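Side-chain contacts in aq_2013 protein (Aquifex aeolicus, PDB 2P6C), which is of unknown function but belongs to the YjbQ (UPF0047) family and packs as an assembly of three chains: residues 62-67 / 120-125; 14-19 / 86-91. All coordinates share one frame; numbering follows the deposited sequence.

Overall arrangement
Interactions 1 and 2 lie next to each other, their centres about 5 Å apart, and both tie a helix to the three-stranded antiparallel sheet in which strands 17-20 and 116-121 are neighbours. Interaction 1 is the buried one: helix 57-70 sends a tryptophan and a leucine against Phe122 and the end of strand 116-121, with mostly apolar contact, apart from the indole edge meeting a backbone carbonyl. Interaction 2, between 14-19 and 86-91, is only partly buried, and its chemistry is ionic: an arginine ahead of strand 17-20 reaches an aspartate on helix 87-96, helped by a water. The two meet directly through the backbone pairing of Glu121 with Glu17, and both touch the same phosphate ion.

Interaction 1 of 2, residues 62-67 / 120-125. With PO4 (phosphate ion), chain D.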
ATOM      1  N   ASP A  62      19.591  -3.020  -7.238  1.00 10.43           N
ATOM      2  CA  ASP A  62      19.172  -1.621  -7.323  1.00 11.20           C
ATOM      3  C   ASP A  62      18.263  -1.234  -6.151  1.00  9.75           C
ATOM      4  O   ASP A  62      18.318  -0.133  -5.630  1.00  9.47           O
ATOM      5  CB  ASP A  62      18.436  -1.359  -8.651  1.00 11.19           C
ATOM      6  CG  ASP A  62      19.362  -1.507  -9.860  1.00 13.42           C
ATOM      7  OD1 ASP A  62      20.519  -1.085  -9.772  1.00 12.70           O
ATOM      8  OD2 ASP A  62      18.899  -2.005 -10.887  1.00 12.48           O
ATOM      9  N   ILE A  63      17.372  -2.151  -5.740  1.00 11.53           N
ATOM     10  CA  ILE A  63      16.401  -1.759  -4.676  1.00 13.66           C
ATOM     11  C   ILE A  63      17.161  -1.608  -3.330  1.00 12.69           C
ATOM     12  O   ILE A  63      16.855  -0.756  -2.507  1.00 14.59           O
ATOM     13  CB  ILE A  63      15.104  -2.644  -4.614  1.00 14.96           C
ATOM     14  CG1 ILE A  63      15.405  -4.147  -4.510  1.00 17.43           C
ATOM     15  CG2 ILE A  63      14.229  -2.461  -5.896  1.00 13.84           C
ATOM     16  CD1 ILE A  63      14.371  -4.932  -3.699  1.00 22.42           C
ATOM     17  N   TRP A  64      18.120  -2.491  -3.062  1.00 13.38           N
ATOM     18  CA  TRP A  64      18.840  -2.279  -1.822  1.00 12.59           C
ATOM     19  C   TRP A  64      19.590  -0.945  -1.844  1.00 11.91           C
ATOM     20  O   TRP A  64      19.573  -0.198  -0.872  1.00 11.71           O
ATOM     21  CB  TRP A  64      19.806  -3.432  -1.601  1.00 12.48           C
ATOM     22  CG  TRP A  64      19.058  -4.654  -1.220  1.00 12.93           C
ATOM     23  CD1 TRP A  64      18.901  -5.812  -1.995  1.00 13.20           C
ATOM     24  CD2 TRP A  64      18.327  -4.881   0.009  1.00 12.45           C
ATOM     25  NE1 TRP A  64      18.143  -6.754  -1.382  1.00 13.63           N
ATOM     26  CE2 TRP A  64      17.755  -6.182  -0.091  1.00 13.72           C
ATOM     27  CE3 TRP A  64      18.102  -4.131   1.139  1.00 12.04           C
ATOM     28  CZ2 TRP A  64      16.991  -6.692   0.939  1.00 14.46           C
ATOM     29  CZ3 TRP A  64      17.334  -4.645   2.171  1.00 12.85           C
ATOM     30  CH2 TRP A  64      16.772  -5.932   2.066  1.00 14.67           C
ATOM     31  N   GLU A  65      20.243  -0.644  -2.964  1.00 11.28           N
ATOM     32  CA  GLU A  65      20.993   0.601  -3.075  1.00 12.92           C
ATOM     33  C   GLU A  65      20.049   1.830  -2.949  1.00 12.25           C
ATOM     34  O   GLU A  65      20.339   2.801  -2.263  1.00 11.20           O
ATOM     35  CB  GLU A  65      21.807   0.572  -4.408  1.00 15.77           C
ATOM     36  CG  GLU A  65      22.858  -0.579  -4.460  1.00 21.42           C
ATOM     37  CD  GLU A  65      23.687  -0.598  -5.763  1.00 24.95           C
ATOM     38  OE1 GLU A  65      23.204  -0.101  -6.771  1.00 26.56           O
ATOM     39  OE2 GLU A  65      24.808  -1.103  -5.735  1.00 28.97           O
ATOM     40  N   TRP A  66      18.837   1.787  -3.606  1.00 11.57           N
ATOM     41  CA  TRP A  66      17.831   2.866  -3.535  1.00 11.48           C
ATOM     42  C   TRP A  66      17.264   3.029  -2.113  1.00 11.19           C
ATOM     43  O   TRP A  66      17.141   4.124  -1.571  1.00 11.61           O
ATOM     44  CB  TRP A  66      16.694   2.503  -4.495  1.00 11.52           C
ATOM     45  CG  TRP A  66      15.604   3.514  -4.524  1.00 11.84           C
ATOM     46  CD1 TRP A  66      15.665   4.793  -5.099  1.00 11.16           C
ATOM     47  CD2 TRP A  66      14.230   3.318  -4.105  1.00 12.75           C
ATOM     48  NE1 TRP A  66      14.469   5.435  -5.080  1.00 13.15           N
ATOM     49  CE2 TRP A  66      13.528   4.510  -4.441  1.00 12.32           C
ATOM     50  CE3 TRP A  66      13.556   2.288  -3.486  1.00 13.04           C
ATOM     51  CZ2 TRP A  66      12.182   4.630  -4.156  1.00 13.69           C
ATOM     52  CZ3 TRP A  66      12.207   2.411  -3.202  1.00 12.45           C
ATOM     53  CH2 TRP A  66      11.519   3.593  -3.537  1.00 13.84           C
ATOM     54  N   LEU A  67      16.906   1.872  -1.507  1.00 10.86           N
ATOM     55  CA  LEU A  67      16.498   1.876  -0.095  1.00 11.43           C
ATOM     56  C   LEU A  67      17.556   2.544   0.830  1.00 12.00           C
ATOM     57  O   LEU A  67      17.247   3.388   1.662  1.00 12.59           O
ATOM     58  CB  LEU A  67      16.226   0.419   0.335  1.00 11.43           C
ATOM     59  CG  LEU A  67      14.933  -0.188  -0.262  1.00 11.62           C
ATOM     60  CD1 LEU A  67      14.627  -1.578   0.297  1.00 10.90           C
ATOM     61  CD2 LEU A  67      13.696   0.668   0.014  1.00 14.57           C
ATOM     62  N   ALA A 120      10.642  -9.016   2.439  1.00  9.30           N
ATOM     63  CA  ALA A 120      11.841  -8.212   2.462  1.00  9.73           C
ATOM     64  C   ALA A 120      12.233  -7.871   3.910  1.00 10.04           C
ATOM     65  O   ALA A 120      11.611  -7.054   4.586  1.00  8.14           O
ATOM     66  CB  ALA A 120      11.574  -6.970   1.607  1.00  7.75           C
ATOM     67  N   GLU A 121      13.256  -8.590   4.402  1.00 10.64           N
ATOM     68  CA  GLU A 121      13.737  -8.451   5.758  1.00 10.59           C
ATOM     69  C   GLU A 121      14.699  -7.234   5.848  1.00 10.39           C
ATOM     70  O   GLU A 121      15.664  -7.115   5.105  1.00 11.54           O
ATOM     71  CB  GLU A 121      14.361  -9.822   6.199  1.00  9.40           C
ATOM     72  CG  GLU A 121      14.953  -9.758   7.608  1.00 11.34           C
ATOM     73  CD  GLU A 121      13.848  -9.471   8.601  1.00 11.69           C
ATOM     74  OE1 GLU A 121      13.165 -10.401   9.005  1.00 13.19           O
ATOM     75  OE2 GLU A 121      13.677  -8.306   8.960  1.00 12.47           O
ATOM     76  N   PHE A 122      14.459  -6.309   6.775  1.00  9.83           N
ATOM     77  CA  PHE A 122      15.331  -5.145   6.933  1.00 11.25           C
ATOM     78  C   PHE A 122      16.106  -5.126   8.255  1.00 10.85           C
ATOM     79  O   PHE A 122      17.007  -4.300   8.439  1.00  9.64           O
ATOM     80  CB  PHE A 122      14.513  -3.857   6.790  1.00  9.93           C
ATOM     81  CG  PHE A 122      13.726  -3.784   5.510  1.00 10.88           C
ATOM     82  CD1 PHE A 122      14.335  -4.064   4.292  1.00 10.62           C
ATOM     83  CD2 PHE A 122      12.378  -3.446   5.524  1.00 10.38           C
ATOM     84  CE1 PHE A 122      13.615  -4.012   3.102  1.00 10.95           C
ATOM     85  CE2 PHE A 122      11.642  -3.392   4.333  1.00 10.71           C
ATOM     86  CZ  PHE A 122      12.263  -3.677   3.121  1.00 10.95           C
ATOM     87  N   ASP A 123      15.752  -6.036   9.163  1.00 12.81           N
ATOM     88  CA  ASP A 123      16.376  -6.250  10.478  1.00 13.82           C
ATOM     89  C   ASP A 123      16.124  -7.632  11.014  1.00 14.21           C
ATOM     90  O   ASP A 123      15.502  -7.889  12.031  1.00 13.66           O
ATOM     91  CB  ASP A 123      15.799  -5.219  11.451  1.00 16.66           C
ATOM     92  CG  ASP A 123      16.566  -5.234  12.774  1.00 20.35           C
ATOM     93  OD1 ASP A 123      17.724  -5.659  12.774  1.00 22.38           O
ATOM     94  OD2 ASP A 123      16.014  -4.782  13.774  1.00 20.51           O
ATOM     95  N   GLY A 124      16.628  -8.590  10.249  1.00 15.31           N
ATOM     96  CA  GLY A 124      16.364  -9.966  10.579  1.00 13.83           C
ATOM     97  C   GLY A 124      17.253 -10.606  11.651  1.00 14.42           C
ATOM     98  O   GLY A 124      17.709  -9.964  12.592  1.00 14.05           O
ATOM     99  N   GLN A 125      17.481 -11.903  11.460  1.00 15.21           N
ATOM    100  CA  GLN A 125      18.256 -12.737  12.372  1.00 15.49           C
ATOM    101  C   GLN A 125      17.475 -13.062  13.648  1.00 16.51           C
ATOM    102  O   GLN A 125      18.051 -13.448  14.658  1.00 16.84           O
ATOM    103  CB  GLN A 125      19.600 -12.081  12.713  1.00 15.11           C
ATOM    104  CG  GLN A 125      20.527 -12.009  11.511  1.00 14.62           C
ATOM    105  CD  GLN A 125      21.902 -11.477  11.862  1.00 16.12           C
ATOM    106  OE1 GLN A 125      22.060 -10.745  12.842  1.00 18.88           O
ATOM    107  NE2 GLN A 125      22.909 -11.868  11.087  1.00 16.55           N
TER
HETATM  108  P   PO4 D1003      24.654  -9.740   8.537  1.00 52.63           P
HETATM  109  O1  PO4 D1003      25.120 -10.171   9.879  1.00 52.06           O
HETATM  110  O2  PO4 D1003      24.312 -10.923   7.822  1.00 52.35           O
HETATM  111  O3  PO4 D1003      23.665  -8.741   8.748  1.00 52.63           O
HETATM  112  O4  PO4 D1003      25.839  -9.061   7.801  1.00 52.47           O
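Trp64 reaches from helix 57-70 to Phe122 and to the backbone of Glu121, where strand 116-121 runs out into a loop. Its CB starts off beside the target rather than at it; with CG anti to the carbonyl carbon (chi1 -73°), the indole swings over and its far end arrives first. On the way the side chain lies against Leu18 and Arg16. The six-membered ring then does the touching: CZ3 of Trp64 sits 3.7 Å from CD1 of Phe122, in the plane of the phenyl ring at its edge. The outermost atom, CH2, is 3.4 Å from Glu121 O, which lies at the indole edge near its plane, and 3.8 Å from Phe122 CD1. The two rings are steeply inclined, at 77°, with centroids 5.9 Å apart.

Phe122 is held from other directions too. CD1 of Leu67, one turn further along the helix, packs 3.8 Å from Phe122 CE1, and Ala120 O stands over the centre of one phenyl face. Ala89 and Thr96 of helix 87-96 also touch this side chain.

Beyond the aromatic pair the chain turns. The carboxylate of Glu121 points away from the helix, and its OE2 accepts the N-H of Asp123 at 3.1 Å on the anti side; OE2 also forms a salt bridge with Lys128, while OE1 is hydrogen-bonded to Tyr119. Past this turn, Gln125 NE2 makes a weak bond to a phosphate that probably came from the crystallisation liquor. This is helix-on-sheet packing: helix 57-70 closes over the end of the three-stranded antiparallel sheet through an aromatic pair and a leucine.

Interaction 2 of 2, residues 14-19 / 86-91; sequences KRRELI and NGDAHL. With PO4 (phosphate ion), chain D; PO4 (phosphate ion), chain E.
Arg16 and Asp88 form the salt bridge that joins the two segments: NH2 of Arg16 is 3.0 Å from OD2 of Asp88, the two side chains coming from opposite directions. The bond is bent, 137° at the hydrogen, as OD2 lies tilted out of the guanidinium plane; the nitrogen in turn comes from above the carboxylate plane, and the two planes stand 75° apart. Arg16 spans the distance with its chain extended from CG to NE.

A water gives the pair a second link, accepting from Arg16 NE at 2.7 Å and donating to Asp88 OD2 at 2.7 Å. Asp88 OD2 is therefore gripped by the arginine, the water and Lys92, its strongest partner, while Arg16 NH2 has a second carboxylate in Glu68. A leucine in place of Arg16 would probably leave Glu68 without this cation and Asp88 relying mainly on Lys92, with the bridging water held from one side less.

Two phosphates, probably from the crystallisation liquor, are bound by other residues. Backbone N and NE of Arg15 both donate to O3 of the first, NE at 2.7 Å, with the phosphate at the edge of the guanidinium. At the second, Asn86 ND2 (3.0 Å) and His90 NE2 (2.8 Å) converge on the same oxygen, O2, one helical turn apart, and His79 joins them.

Within the fold, the salt bridge runs from the residue just ahead of strand 17-20, outermost in this chain's sheet, to the first turn of helix 87-96. Trp64 and Glu68 place helix 57-70 against the same arginine, so the Arg16 side chain is shared between two helices.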
ATOM      1  N   LYS A  14      20.784 -13.135   7.651  1.00 21.38           N
ATOM      2  CA  LYS A  14      21.304 -11.762   7.576  1.00 21.75           C
ATOM      3  C   LYS A  14      20.340 -10.741   8.114  1.00 20.54           C
ATOM      4  O   LYS A  14      19.132 -10.933   8.094  1.00 19.40           O
ATOM      5  CB  LYS A  14      21.531 -11.384   6.135  1.00 23.29           C
ATOM      6  CG  LYS A  14      22.802 -11.972   5.540  1.00 27.13           C
ATOM      7  CD  LYS A  14      22.549 -12.497   4.140  1.00 29.80           C
ATOM      8  CE  LYS A  14      23.098 -11.557   3.069  1.00 31.07           C
ATOM      9  NZ  LYS A  14      22.808 -12.119   1.765  1.00 34.17           N
ATOM     10  N   ARG A  15      20.828  -9.564   8.490  1.00 19.07           N
ATOM     11  CA  ARG A  15      19.953  -8.474   8.910  1.00 19.45           C
ATOM     12  C   ARG A  15      18.989  -8.057   7.792  1.00 18.03           C
ATOM     13  O   ARG A  15      17.817  -7.786   8.017  1.00 18.17           O
ATOM     14  CB  ARG A  15      20.832  -7.287   9.321  1.00 20.36           C
ATOM     15  CG  ARG A  15      20.888  -7.102  10.840  1.00 24.35           C
ATOM     16  CD  ARG A  15      22.142  -6.340  11.291  1.00 25.29           C
ATOM     17  NE  ARG A  15      23.339  -6.871  10.631  1.00 28.35           N
ATOM     18  CZ  ARG A  15      24.455  -6.116  10.661  1.00 29.54           C
ATOM     19  NH1 ARG A  15      24.453  -4.950  11.282  1.00 28.84           N
ATOM     20  NH2 ARG A  15      25.560  -6.541  10.043  1.00 28.82           N
ATOM     21  N   ARG A  16      19.503  -7.994   6.565  1.00 16.40           N
ATOM     22  CA  ARG A  16      18.715  -7.611   5.391  1.00 14.97           C
ATOM     23  C   ARG A  16      18.724  -8.752   4.391  1.00 14.76           C
ATOM     24  O   ARG A  16      19.781  -9.290   4.061  1.00 13.62           O
ATOM     25  CB  ARG A  16      19.306  -6.374   4.715  1.00 15.13           C
ATOM     26  CG  ARG A  16      19.291  -5.119   5.566  1.00 14.66           C
ATOM     27  CD  ARG A  16      20.067  -3.997   4.887  1.00 14.20           C
ATOM     28  NE  ARG A  16      20.089  -2.784   5.696  1.00 15.73           N
ATOM     29  CZ  ARG A  16      20.900  -1.757   5.471  1.00 17.41           C
ATOM     30  NH1 ARG A  16      21.759  -1.797   4.458  1.00 16.38           N
ATOM     31  NH2 ARG A  16      20.866  -0.694   6.268  1.00 15.21           N
ATOM     32  N   GLU A  17      17.553  -9.106   3.882  1.00 14.27           N
ATOM     33  CA  GLU A  17      17.471 -10.203   2.934  1.00 15.65           C
ATOM     34  C   GLU A  17      16.138 -10.197   2.201  1.00 15.52           C
ATOM     35  O   GLU A  17      15.134  -9.711   2.717  1.00 15.49           O
ATOM     36  CB  GLU A  17      17.637 -11.522   3.684  1.00 17.33           C
ATOM     37  CG  GLU A  17      18.202 -12.658   2.863  1.00 20.63           C
ATOM     38  CD  GLU A  17      18.549 -13.859   3.725  1.00 23.71           C
ATOM     39  OE1 GLU A  17      19.026 -13.652   4.862  1.00 21.98           O
ATOM     40  OE2 GLU A  17      18.358 -15.008   3.270  1.00 27.61           O
ATOM     41  N   LEU A  18      16.144 -10.742   0.991  1.00 15.90           N
ATOM     42  CA  LEU A  18      15.046 -10.872   0.060  1.00 16.81           C
ATOM     43  C   LEU A  18      14.640 -12.324   0.071  1.00 15.00           C
ATOM     44  O   LEU A  18      15.375 -13.204  -0.355  1.00 16.71           O
ATOM     45  CB  LEU A  18      15.524 -10.455  -1.352  1.00 20.12           C
ATOM     46  CG  LEU A  18      14.448  -9.751  -2.218  1.00 21.69           C
ATOM     47  CD1 LEU A  18      13.400  -9.022  -1.374  1.00 24.59           C
ATOM     48  CD2 LEU A  18      15.041  -8.704  -3.160  1.00 21.11           C
ATOM     49  N   ILE A  19      13.449 -12.725   0.500  1.00 12.12           N
ATOM     50  CA  ILE A  19      13.054 -14.135   0.480  1.00 11.53           C
ATOM     51  C   ILE A  19      11.816 -14.397  -0.368  1.00 10.64           C
ATOM     52  O   ILE A  19      10.768 -13.798  -0.132  1.00  8.62           O
ATOM     53  CB  ILE A  19      12.721 -14.640   1.901  1.00 10.82           C
ATOM     54  CG1 ILE A  19      13.851 -14.295   2.870  1.00 13.88           C
ATOM     55  CG2 ILE A  19      12.515 -16.158   1.872  1.00 11.09           C
ATOM     56  CD1 ILE A  19      15.114 -15.072   2.610  1.00 15.82           C
ATOM     57  N   ASN A  86      18.037   0.414  14.514  1.00 18.54           N
ATOM     58  CA  ASN A  86      17.432  -0.153  13.329  1.00 17.06           C
ATOM     59  C   ASN A  86      16.430   0.825  12.743  1.00 15.52           C
ATOM     60  O   ASN A  86      15.563   0.469  11.956  1.00 15.75           O
ATOM     61  CB  ASN A  86      16.740  -1.470  13.708  1.00 17.30           C
ATOM     62  CG  ASN A  86      15.554  -1.201  14.602  1.00 18.27           C
ATOM     63  OD1 ASN A  86      15.359  -0.101  15.109  1.00 18.03           O
ATOM     64  ND2 ASN A  86      14.746  -2.256  14.803  1.00 18.16           N
ATOM     65  N   GLY A  87      16.574   2.087  13.139  1.00 14.69           N
ATOM     66  CA  GLY A  87      15.695   3.128  12.637  1.00 14.09           C
ATOM     67  C   GLY A  87      15.500   3.058  11.132  1.00 13.22           C
ATOM     68  O   GLY A  87      14.376   3.174  10.645  1.00 12.90           O
ATOM     69  N   ASP A  88      16.584   2.858  10.386  1.00 12.30           N
ATOM     70  CA  ASP A  88      16.474   2.789   8.931  1.00 12.41           C
ATOM     71  C   ASP A  88      15.543   1.667   8.471  1.00 11.96           C
ATOM     72  O   ASP A  88      14.901   1.776   7.426  1.00 13.04           O
ATOM     73  CB  ASP A  88      17.854   2.618   8.274  1.00 11.47           C
ATOM     74  CG  ASP A  88      18.443   1.223   8.478  1.00 13.67           C
ATOM     75  OD1 ASP A  88      18.985   0.957   9.568  1.00 10.45           O
ATOM     76  OD2 ASP A  88      18.366   0.394   7.541  1.00 12.16           O
ATOM     77  N   ALA A  89      15.471   0.587   9.242  1.00 11.18           N
ATOM     78  CA  ALA A  89      14.602  -0.537   8.885  1.00 12.76           C
ATOM     79  C   ALA A  89      13.130  -0.146   8.961  1.00 11.23           C
ATOM     80  O   ALA A  89      12.300  -0.633   8.192  1.00 11.71           O
ATOM     81  CB  ALA A  89      14.869  -1.724   9.806  1.00 12.78           C
ATOM     82  N   HIS A  90      12.808   0.720   9.913  1.00 10.07           N
ATOM     83  CA  HIS A  90      11.442   1.190  10.077  1.00 10.50           C
ATOM     84  C   HIS A  90      11.085   2.073   8.896  1.00 10.00           C
ATOM     85  O   HIS A  90       9.994   1.973   8.338  1.00 12.30           O
ATOM     86  CB  HIS A  90      11.319   1.982  11.372  1.00 11.22           C
ATOM     87  CG  HIS A  90      11.262   1.127  12.596  1.00 11.83           C
ATOM     88  ND1 HIS A  90      10.082   0.612  13.089  1.00 13.42           N
ATOM     89  CD2 HIS A  90      12.240   0.682  13.419  1.00 11.60           C
ATOM     90  CE1 HIS A  90      10.336  -0.109  14.166  1.00 12.50           C
ATOM     91  NE2 HIS A  90      11.638  -0.083  14.387  1.00 12.49           N
ATOM     92  N   LEU A  91      12.019   2.939   8.516  1.00 10.14           N
ATOM     93  CA  LEU A  91      11.789   3.830   7.392  1.00  9.23           C
ATOM     94  C   LEU A  91      11.618   3.014   6.108  1.00  9.14           C
ATOM     95  O   LEU A  91      10.736   3.307   5.290  1.00  9.45           O
ATOM     96  CB  LEU A  91      12.945   4.828   7.270  1.00  8.11           C
ATOM     97  CG  LEU A  91      13.115   5.754   8.483  1.00  9.52           C
ATOM     98  CD1 LEU A  91      14.334   6.653   8.283  1.00  8.74           C
ATOM     99  CD2 LEU A  91      11.854   6.598   8.685  1.00  8.73           C
TER
HETATM  100  P   PO4 D1003      24.654  -9.740   8.537  1.00 52.63           P
HETATM  101  O1  PO4 D1003      25.120 -10.171   9.879  1.00 52.06           O
HETATM  102  O2  PO4 D1003      24.312 -10.923   7.822  1.00 52.35           O
HETATM  103  O3  PO4 D1003      23.665  -8.741   8.748  1.00 52.63           O
HETATM  104  O4  PO4 D1003      25.839  -9.061   7.801  1.00 52.47           O
HETATM  105  P   PO4 E1004      12.280  -2.612  17.170  1.00 24.77           P
HETATM  106  O1  PO4 E1004      10.906  -2.965  17.317  1.00 21.93           O
HETATM  107  O2  PO4 E1004      12.621  -1.316  16.698  1.00 24.45           O
HETATM  108  O3  PO4 E1004      12.939  -3.636  16.208  1.00 23.43           O
HETATM  109  O4  PO4 E1004      13.012  -2.791  18.409  1.00 25.17           O
HETATM  110  O   HOH W   1      17.801  -2.186   6.933  1.00 13.15           O